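Local coordinates for protein transcription regulator, Crp family (Thermus thermophilus, PDB 4EV0) that activates transcription as a cAMP-dependent homodimer that binds DNA at its target promoters through a winged helix-turn-helix domain, at residues G49-F54 with E72-M77; I164-L169 with E178-V183; V192-L195 with V200-R203. One frame throughout, in Å; residues are numbered along the deposited sequence.

Contact 1 of 3, residues G49-F54 with E72-M77. With CMP (adenosine-3',5'-cyclic-monophosphate), chain G.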
loop_
_atom_site.group_PDB
_atom_site.type_symbol
_atom_site.label_atom_id
_atom_site.label_comp_id
_atom_site.label_asym_id
_atom_site.label_seq_id
_atom_site.Cartn_x
_atom_site.Cartn_y
_atom_site.Cartn_z
ATOM N N GLY B 49 27.926 -4.481 0.447
ATOM C CA GLY B 49 27.220 -5.748 0.473
ATOM C C GLY B 49 25.777 -5.598 0.028
ATOM O O GLY B 49 25.425 -4.644 -0.673
ATOM N N LYS B 50 24.936 -6.537 0.448
ATOM C CA LYS B 50 23.539 -6.556 0.039
ATOM C C LYS B 50 22.667 -7.155 1.140
ATOM O O LYS B 50 22.991 -8.203 1.716
ATOM C CB LYS B 50 23.386 -7.349 -1.267
ATOM C CG LYS B 50 22.013 -7.256 -1.917
ATOM C CD LYS B 50 21.967 -8.002 -3.277
ATOM C CE LYS B 50 22.635 -7.197 -4.394
ATOM N NZ LYS B 50 23.222 -8.065 -5.459
ATOM N N VAL B 51 21.552 -6.491 1.422
ATOM C CA VAL B 51 20.656 -6.943 2.475
ATOM C C VAL B 51 19.268 -7.250 1.925
ATOM O O VAL B 51 18.755 -6.503 1.112
ATOM C CB VAL B 51 20.566 -5.888 3.588
ATOM C CG1 VAL B 51 19.440 -6.210 4.567
ATOM C CG2 VAL B 51 21.904 -5.778 4.309
ATOM N N ARG B 52 18.663 -8.355 2.350
ATOM C CA ARG B 52 17.274 -8.606 1.995
ATOM C C ARG B 52 16.341 -8.485 3.198
ATOM O O ARG B 52 16.601 -9.057 4.264
ATOM C CB ARG B 52 17.089 -9.975 1.337
ATOM C CG ARG B 52 15.641 -10.255 0.975
ATOM C CD ARG B 52 15.499 -11.530 0.162
ATOM N NE ARG B 52 15.709 -12.704 0.998
ATOM C CZ ARG B 52 14.736 -13.492 1.441
ATOM N NH1 ARG B 52 13.470 -13.238 1.116
ATOM N NH2 ARG B 52 15.043 -14.541 2.206
ATOM N N LEU B 53 15.258 -7.737 3.006
ATOM C CA LEU B 53 14.178 -7.620 3.978
ATOM C C LEU B 53 12.968 -8.451 3.554
ATOM O O LEU B 53 12.616 -8.493 2.374
ATOM C CB LEU B 53 13.730 -6.167 4.084
ATOM C CG LEU B 53 14.811 -5.135 4.378
ATOM C CD1 LEU B 53 14.267 -3.730 4.169
ATOM C CD2 LEU B 53 15.340 -5.305 5.798
ATOM N N PHE B 54 12.328 -9.099 4.523
ATOM C CA PHE B 54 11.145 -9.911 4.254
ATOM C C PHE B 54 10.290 -10.087 5.501
ATOM O O PHE B 54 10.784 -10.029 6.624
ATOM C CB PHE B 54 11.516 -11.287 3.679
ATOM C CG PHE B 54 12.350 -12.150 4.619
ATOM C CD1 PHE B 54 13.738 -12.056 4.627
ATOM C CD2 PHE B 54 11.745 -13.074 5.465
ATOM C CE1 PHE B 54 14.518 -12.869 5.483
ATOM C CE2 PHE B 54 12.507 -13.881 6.314
ATOM C CZ PHE B 54 13.899 -13.775 6.327
ATOM N N GLU B 72 21.832 2.581 1.281
ATOM C CA GLU B 72 20.423 2.414 1.605
ATOM C C GLU B 72 20.212 2.110 3.083
ATOM O O GLU B 72 21.095 1.565 3.746
ATOM C CB GLU B 72 19.786 1.348 0.706
ATOM C CG GLU B 72 19.423 1.862 -0.695
ATOM C CD GLU B 72 18.929 0.760 -1.622
ATOM O OE1 GLU B 72 19.752 -0.103 -2.020
ATOM O OE2 GLU B 72 17.716 0.756 -1.955
ATOM N N LEU B 73 19.029 2.452 3.583
ATOM C CA LEU B 73 18.729 2.424 5.006
ATOM C C LEU B 73 17.655 1.397 5.384
ATOM O O LEU B 73 16.705 1.187 4.630
ATOM C CB LEU B 73 18.279 3.825 5.423
ATOM C CG LEU B 73 17.837 4.108 6.854
ATOM C CD1 LEU B 73 18.249 5.522 7.215
ATOM C CD2 LEU B 73 16.346 3.969 7.003
ATOM N N PHE B 74 17.800 0.770 6.553
ATOM C CA PHE B 74 16.736 -0.075 7.117
ATOM C C PHE B 74 16.763 -0.139 8.646
ATOM O O PHE B 74 17.781 0.159 9.266
ATOM C CB PHE B 74 16.779 -1.491 6.540
ATOM C CG PHE B 74 18.045 -2.249 6.860
ATOM C CD1 PHE B 74 19.211 -2.028 6.130
ATOM C CD2 PHE B 74 18.069 -3.189 7.888
ATOM C CE1 PHE B 74 20.381 -2.734 6.416
ATOM C CE2 PHE B 74 19.231 -3.894 8.183
ATOM C CZ PHE B 74 20.386 -3.671 7.439
ATOM N N GLY B 75 15.639 -0.546 9.236
ATOM C CA GLY B 75 15.529 -0.729 10.672
ATOM C C GLY B 75 15.205 0.546 11.436
ATOM O O GLY B 75 15.451 0.652 12.649
ATOM N N GLU B 76 14.641 1.522 10.732
ATOM C CA GLU B 76 14.369 2.827 11.331
ATOM C C GLU B 76 13.083 2.848 12.169
ATOM O O GLU B 76 12.892 3.723 13.003
ATOM C CB GLU B 76 14.353 3.921 10.255
ATOM C CG GLU B 76 13.118 3.924 9.349
ATOM C CD GLU B 76 13.029 2.722 8.391
ATOM O OE1 GLU B 76 14.070 2.105 8.051
ATOM O OE2 GLU B 76 11.896 2.394 7.968
ATOM N N MET B 77 12.209 1.873 11.968
ATOM C CA MET B 77 10.928 1.879 12.662
ATOM C C MET B 77 11.069 1.535 14.151
ATOM O O MET B 77 10.555 2.256 15.002
ATOM C CB MET B 77 9.910 0.993 11.936
ATOM C CG MET B 77 9.567 1.527 10.536
ATOM S SD MET B 77 8.877 0.354 9.307
ATOM C CE MET B 77 7.426 -0.271 10.131
HETATM P P CMP G . 12.231 -2.025 11.438
HETATM O O1P CMP G . 13.072 -1.497 12.563
HETATM O O2P CMP G . 10.734 -2.115 11.626
HETATM O "O5'" CMP G . 12.803 -3.450 10.939
HETATM C "C5'" CMP G . 12.549 -3.925 9.617
HETATM C "C4'" CMP G . 12.727 -2.798 8.660
HETATM O "O4'" CMP G . 12.246 -3.113 7.339
HETATM C "C3'" CMP G . 11.938 -1.572 9.000
HETATM O "O3'" CMP G . 12.391 -0.965 10.194
HETATM C "C2'" CMP G . 12.097 -0.762 7.727
HETATM O "O2'" CMP G . 13.405 -0.227 7.626
HETATM C "C1'" CMP G . 11.959 -1.884 6.683
HETATM N N9 CMP G . 10.602 -1.941 6.133
HETATM C C8 CMP G . 9.463 -2.197 6.801
HETATM N N7 CMP G . 8.404 -2.124 5.945
HETATM C C5 CMP G . 8.878 -1.822 4.718
HETATM C C6 CMP G . 8.309 -1.616 3.361
HETATM N N6 CMP G . 6.967 -1.719 3.154
HETATM N N1 CMP G . 9.175 -1.315 2.355
HETATM C C2 CMP G . 10.499 -1.205 2.555
HETATM N N3 CMP G . 11.083 -1.394 3.762
HETATM C C4 CMP G . 10.334 -1.696 4.851
#
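Phe74 carries CG between its backbone N and carbonyl carbon (chi1 63°), which lays the ring against Val51 and Leu53 of strand 51-57, while Val51 holds CG1 anti to its N (chi1 169°) to come down on it. This is the core of the cyclic nucleotide-binding beta-barrel, just ahead of the phosphate-binding cassette, which includes Gly75 and Glu76. Val51 CG1 sits over one face of the Phe74 ring in a CH-pi contact, 4.2 Å from the centroid, and CG2 reaches the same CE1-CZ rim. Leu53 approaches obliquely with CD2, 4.0 Å from Phe74 CD2. No hydrogen bond joins the two segments; Tyr44 and Val46 of strand 42-46 also pack against Phe74.

Leu53 turns its other methyl, CD1, to the ribose, 3.8 Å from O4' of cAMP. One residue past the ring, Gly75 N gives a hydrogen bond of 2.8 Å to the ribose O2'. That hydroxyl in turn donates to Glu76 OE1, a bond modelled very short (O2' to OE1 2.5 Å), its length doubtful. Glu76 OE2 is paired with Arg126 in a salt bridge, tying helix 114-135 to the nucleotide. Met77 SD lies 3.6 Å from C8 of the adenine.

Contact 2 of 3, residues I164-L169 with E178-V183. With SO4 (sulfate ion), chain I.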
loop_
_atom_site.group_PDB
_atom_site.type_symbol
_atom_site.label_atom_id
_atom_site.label_comp_id
_atom_site.label_asym_id
_atom_site.label_seq_id
_atom_site.Cartn_x
_atom_site.Cartn_y
_atom_site.Cartn_z
ATOM N N ILE B 164 -21.709 3.399 -23.047
ATOM C CA ILE B 164 -20.994 3.215 -21.792
ATOM C C ILE B 164 -19.616 3.875 -21.787
ATOM O O ILE B 164 -18.870 3.798 -22.766
ATOM C CB ILE B 164 -20.954 1.712 -21.363
ATOM C CG1 ILE B 164 -20.508 1.590 -19.902
ATOM C CG2 ILE B 164 -20.106 0.844 -22.324
ATOM C CD1 ILE B 164 -20.915 0.283 -19.264
ATOM N N ARG B 165 -19.298 4.560 -20.693
ATOM C CA ARG B 165 -18.017 5.238 -20.567
ATOM C C ARG B 165 -16.978 4.249 -20.039
ATOM O O ARG B 165 -17.330 3.267 -19.361
ATOM C CB ARG B 165 -18.148 6.446 -19.633
ATOM C CG ARG B 165 -19.072 7.560 -20.154
ATOM C CD ARG B 165 -18.466 8.210 -21.379
ATOM N NE ARG B 165 -19.389 9.107 -22.056
ATOM C CZ ARG B 165 -19.057 9.842 -23.114
ATOM N NH1 ARG B 165 -17.824 9.791 -23.600
ATOM N NH2 ARG B 165 -19.952 10.645 -23.685
ATOM N N HIS B 166 -15.702 4.479 -20.334
ATOM C CA HIS B 166 -14.670 3.604 -19.791
ATOM C C HIS B 166 -14.705 3.605 -18.263
ATOM O O HIS B 166 -14.415 2.582 -17.638
ATOM C CB HIS B 166 -13.275 3.982 -20.300
ATOM C CG HIS B 166 -13.095 3.784 -21.775
ATOM N ND1 HIS B 166 -11.888 3.981 -22.410
ATOM C CD2 HIS B 166 -13.975 3.426 -22.741
ATOM C CE1 HIS B 166 -12.031 3.753 -23.706
ATOM N NE2 HIS B 166 -13.289 3.420 -23.934
ATOM N N HIS B 167 -15.077 4.734 -17.655
ATOM C CA HIS B 167 -15.090 4.800 -16.193
ATOM C C HIS B 167 -16.214 3.970 -15.569
ATOM O O HIS B 167 -16.035 3.402 -14.489
ATOM C CB HIS B 167 -15.055 6.251 -15.660
ATOM C CG HIS B 167 -16.333 7.017 -15.848
ATOM N ND1 HIS B 167 -17.482 6.741 -15.136
ATOM C CD2 HIS B 167 -16.630 8.071 -16.644
ATOM C CE1 HIS B 167 -18.438 7.577 -15.506
ATOM N NE2 HIS B 167 -17.946 8.393 -16.418
ATOM N N GLU B 168 -17.352 3.870 -16.248
ATOM C CA GLU B 168 -18.463 3.075 -15.727
ATOM C C GLU B 168 -18.133 1.590 -15.850
ATOM O O GLU B 168 -18.548 0.754 -15.039
ATOM C CB GLU B 168 -19.762 3.389 -16.483
ATOM C CG GLU B 168 -20.008 4.874 -16.725
ATOM C CD GLU B 168 -21.339 5.138 -17.437
ATOM O OE1 GLU B 168 -21.323 5.434 -18.656
ATOM O OE2 GLU B 168 -22.404 5.053 -16.774
ATOM N N LEU B 169 -17.383 1.272 -16.894
ATOM C CA LEU B 169 -16.909 -0.078 -17.107
ATOM C C LEU B 169 -15.818 -0.414 -16.072
ATOM O O LEU B 169 -15.717 -1.564 -15.610
ATOM C CB LEU B 169 -16.375 -0.163 -18.533
ATOM C CG LEU B 169 -16.237 -1.502 -19.214
ATOM C CD1 LEU B 169 -17.437 -2.370 -18.910
ATOM C CD2 LEU B 169 -16.124 -1.195 -20.687
ATOM N N GLU B 178 -7.918 3.917 -16.720
ATOM C CA GLU B 178 -6.785 3.785 -17.630
ATOM C C GLU B 178 -6.568 2.356 -18.123
ATOM O O GLU B 178 -6.289 2.140 -19.300
ATOM C CB GLU B 178 -5.492 4.313 -17.008
ATOM C CG GLU B 178 -4.312 4.249 -17.977
ATOM C CD GLU B 178 -2.976 4.538 -17.312
ATOM O OE1 GLU B 178 -2.950 4.722 -16.073
ATOM O OE2 GLU B 178 -1.953 4.576 -18.033
ATOM N N THR B 179 -6.684 1.377 -17.233
ATOM C CA THR B 179 -6.460 -0.003 -17.662
ATOM C C THR B 179 -7.634 -0.533 -18.490
ATOM O O THR B 179 -7.439 -1.363 -19.380
ATOM C CB THR B 179 -6.089 -0.971 -16.497
ATOM O OG1 THR B 179 -6.974 -0.777 -15.389
ATOM C CG2 THR B 179 -4.646 -0.740 -16.045
ATOM N N VAL B 180 -8.843 -0.039 -18.211
ATOM C CA VAL B 180 -10.003 -0.362 -19.032
ATOM C C VAL B 180 -9.785 0.108 -20.469
ATOM O O VAL B 180 -10.096 -0.626 -21.424
ATOM C CB VAL B 180 -11.341 0.204 -18.458
ATOM C CG1 VAL B 180 -12.393 0.367 -19.568
ATOM C CG2 VAL B 180 -11.883 -0.707 -17.353
ATOM N N SER B 181 -9.222 1.306 -20.624
ATOM C CA SER B 181 -8.945 1.810 -21.966
ATOM C C SER B 181 -7.857 0.969 -22.611
ATOM O O SER B 181 -7.948 0.622 -23.785
ATOM C CB SER B 181 -8.558 3.295 -21.965
ATOM O OG SER B 181 -9.612 4.091 -21.458
ATOM N N ARG B 182 -6.834 0.635 -21.835
ATOM C CA ARG B 182 -5.761 -0.224 -22.324
ATOM C C ARG B 182 -6.308 -1.569 -22.795
ATOM O O ARG B 182 -5.962 -2.046 -23.872
ATOM C CB ARG B 182 -4.708 -0.442 -21.239
ATOM C CG ARG B 182 -3.880 0.789 -20.900
ATOM C CD ARG B 182 -2.827 0.460 -19.827
ATOM N NE ARG B 182 -1.939 -0.632 -20.241
ATOM C CZ ARG B 182 -1.251 -1.404 -19.401
ATOM N NH1 ARG B 182 -1.356 -1.210 -18.088
ATOM N NH2 ARG B 182 -0.465 -2.373 -19.870
ATOM N N VAL B 183 -7.163 -2.170 -21.977
ATOM C CA VAL B 183 -7.769 -3.453 -22.313
ATOM C C VAL B 183 -8.695 -3.371 -23.522
ATOM O O VAL B 183 -8.649 -4.225 -24.409
ATOM C CB VAL B 183 -8.555 -4.043 -21.122
ATOM C CG1 VAL B 183 -9.406 -5.237 -21.580
ATOM C CG2 VAL B 183 -7.598 -4.450 -20.011
HETATM S S SO4 I . -14.776 7.050 -22.700
HETATM O O1 SO4 I . -15.182 8.459 -22.694
HETATM O O2 SO4 I . -15.316 6.398 -21.514
HETATM O O3 SO4 I . -15.304 6.400 -23.895
HETATM O O4 SO4 I . -13.313 6.949 -22.671
#
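Ser181 OG is held by two groups of the helix-turn-helix: by His166 ND1 in the first helix, and more weakly by Arg177 O one turn back in its own helix. The His166 ND1 to Ser181 OG distance is modelled at 2.5 Å, very short, so its exact length is uncertain. The hydroxyl meets the imidazole at its edge, near the ring plane. His166 has CG anti to its carbonyl carbon (chi1 -65°), a setting that carries the ring across to helix 177-189, the recognition helix by analogy with related regulators. With the methyl of an alanine in place of the imidazole, Ser181 OG is likely to lose its partner in helix 166-173, and the packing of the ring on Arg177 and Leu184 would probably go with it.

Beside this polar link the packing is apolar. Val180 wedges CG1 against the backbone of the first helix, 3.6 Å from His166 O. The same methyl touches Leu169 CB at 4.1 Å. Leu169 continues inward to Ala149 of helix 139-154, joining the motif to the domain core. Glu178 and Arg182 point away from the first helix, and probably lie near the DNA-facing positions of the recognition helix, as in related regulators.

A sulfate, probably from the crystallisation liquor, sits by the start of helix 166-173, over one face of the His166 ring. It is modelled too close to His166 N, so its exact position is doubtful. Arg165, the N-cap residue, reaches the anion as well: its NH1 donates to sulfate O1 at 3.1 Å, close to the guanidinium plane. Glu168 folds back to the same helix start, where OE1 takes the Arg165 N-H on the anti side of the carboxylate, OE1 to N 3.0 Å.

Contact 3 of 3, residues V192-L195 with V200-R203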
loop_
_atom_site.group_PDB
_atom_site.type_symbol
_atom_site.label_atom_id
_atom_site.label_comp_id
_atom_site.label_asym_id
_atom_site.label_seq_id
_atom_site.Cartn_x
_atom_site.Cartn_y
_atom_site.Cartn_z
ATOM N N VAL B 192 -12.423 -8.178 -31.178
ATOM C CA VAL B 192 -13.477 -8.669 -30.285
ATOM C C VAL B 192 -14.546 -7.599 -30.032
ATOM O O VAL B 192 -15.743 -7.898 -29.952
ATOM C CB VAL B 192 -12.890 -9.198 -28.947
ATOM C CG1 VAL B 192 -13.988 -9.747 -28.045
ATOM C CG2 VAL B 192 -11.845 -10.277 -29.229
ATOM N N VAL B 193 -14.108 -6.347 -29.924
ATOM C CA VAL B 193 -15.014 -5.233 -29.699
ATOM C C VAL B 193 -14.740 -4.112 -30.697
ATOM O O VAL B 193 -13.644 -4.022 -31.262
ATOM C CB VAL B 193 -14.883 -4.651 -28.265
ATOM C CG1 VAL B 193 -14.992 -5.752 -27.215
ATOM C CG2 VAL B 193 -13.570 -3.906 -28.099
ATOM N N ARG B 194 -15.741 -3.263 -30.912
ATOM C CA ARG B 194 -15.565 -2.061 -31.708
ATOM C C ARG B 194 -15.893 -0.839 -30.850
ATOM O O ARG B 194 -16.918 -0.805 -30.167
ATOM C CB ARG B 194 -16.446 -2.100 -32.959
ATOM C CG ARG B 194 -16.525 -0.762 -33.691
ATOM C CD ARG B 194 -17.207 -0.899 -35.037
ATOM N NE ARG B 194 -16.441 -1.784 -35.911
ATOM C CZ ARG B 194 -16.921 -2.330 -37.022
ATOM N NH1 ARG B 194 -18.176 -2.085 -37.385
ATOM N NH2 ARG B 194 -16.149 -3.124 -37.764
ATOM N N LEU B 195 -15.022 0.164 -30.884
ATOM C CA LEU B 195 -15.203 1.351 -30.052
ATOM C C LEU B 195 -15.677 2.549 -30.847
ATOM O O LEU B 195 -15.371 2.701 -32.036
ATOM C CB LEU B 195 -13.899 1.717 -29.339
ATOM C CG LEU B 195 -13.198 0.587 -28.584
ATOM C CD1 LEU B 195 -11.857 1.065 -28.035
ATOM C CD2 LEU B 195 -14.092 0.063 -27.465
ATOM N N VAL B 200 -19.216 0.925 -26.749
ATOM C CA VAL B 200 -18.484 -0.298 -26.953
ATOM C C VAL B 200 -19.422 -1.321 -27.580
ATOM O O VAL B 200 -20.471 -1.640 -27.018
ATOM C CB VAL B 200 -17.925 -0.862 -25.635
ATOM C CG1 VAL B 200 -17.092 -2.113 -25.912
ATOM C CG2 VAL B 200 -17.089 0.191 -24.915
ATOM N N GLU B 201 -19.052 -1.819 -28.751
ATOM C CA GLU B 201 -19.827 -2.851 -29.417
ATOM C C GLU B 201 -19.061 -4.177 -29.418
ATOM O O GLU B 201 -17.929 -4.259 -29.896
ATOM C CB GLU B 201 -20.167 -2.421 -30.843
ATOM C CG GLU B 201 -20.561 -3.571 -31.781
ATOM C CD GLU B 201 -21.024 -3.088 -33.161
ATOM O OE1 GLU B 201 -20.803 -1.900 -33.500
ATOM O OE2 GLU B 201 -21.618 -3.903 -33.905
ATOM N N VAL B 202 -19.682 -5.207 -28.857
ATOM C CA VAL B 202 -19.130 -6.551 -28.871
ATOM C C VAL B 202 -19.381 -7.177 -30.247
ATOM O O VAL B 202 -20.503 -7.122 -30.759
ATOM C CB VAL B 202 -19.783 -7.399 -27.768
ATOM C CG1 VAL B 202 -19.234 -8.842 -27.761
ATOM C CG2 VAL B 202 -19.601 -6.707 -26.415
ATOM N N ARG B 203 -18.334 -7.742 -30.848
ATOM C CA ARG B 203 -18.424 -8.324 -32.193
ATOM C C ARG B 203 -18.475 -9.834 -32.081
ATOM O O ARG B 203 -19.321 -10.499 -32.684
ATOM C CB ARG B 203 -17.194 -7.947 -33.019
ATOM C CG ARG B 203 -16.897 -6.468 -33.026
ATOM C CD ARG B 203 -17.984 -5.711 -33.770
ATOM N NE ARG B 203 -17.884 -5.908 -35.215
ATOM C CZ ARG B 203 -18.776 -5.452 -36.092
ATOM N NH1 ARG B 203 -19.840 -4.781 -35.667
ATOM N NH2 ARG B 203 -18.609 -5.668 -37.391
#
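Strands 193-195 and 200-202 run antiparallel, 159° between their directions, and pair through the backbones of Arg194 and Glu201. Arg194 N donates to Glu201 O at 2.6 Å. In return Glu201 N donates to Arg194 O at 2.8 Å. A further bond, from Arg203 N to Val192 O, continues the pairing at the open end. This is the hairpin that forms the wing of the winged helix-turn-helix domain.

One face of the hairpin is aliphatic. Leu195 and Val200 run alongside each other, with Leu195 CD2 3.9 Å from Val200 CG2; Val200 CG1 reaches diagonally to Val193 CB. This face beds on helices 139-154 and 177-189, through Leu150 and Leu184 among others.

The other face carries Arg194 and Glu201, and Arg203, just past the strand, folds over it. Arg203 bends at chi2 (-67°) and again at chi3, bringing its guanidinium back over that of Arg194. The two groups stack with centres 3.8 Å apart and planes 29° from parallel. At the edge of the Arg203 group, in its plane, stands the carboxylate of Glu201, whose OE2 forms a salt bridge of 2.7 Å with Arg203 NH1, though the hydrogen bond within it is weak. Glu201 also runs alongside Arg194 without touching its charged atoms. Stacking two guanidinium groups, here offset, would probably cost energy by charge alone; the carboxylate beside Arg203 is likely to offset part of it.

In the fold
The three contacts follow one another along the chain, each closing before the next opens. Contact 1 belongs to the cyclic nucleotide-binding domain; contacts 2 and 3 share the DNA-binding domain on the other side of the chain's centre, their centres about 39 and 49 Å from that of contact 1. The long helix 114-135 runs between the domains, so the cAMP pocket lies far from the DNA-binding motif, and its effect probably passes through the fold. Contacts 2 and 3 are neighbours, centres about 13 Å apart, and touch where Ile164 CG2 meets Val200 CG2 at 4.0 Å. Helix 177-189 of contact 2 leads directly into strand 193-196 of contact 3, placing wing and helix-turn-helix in one compact unit.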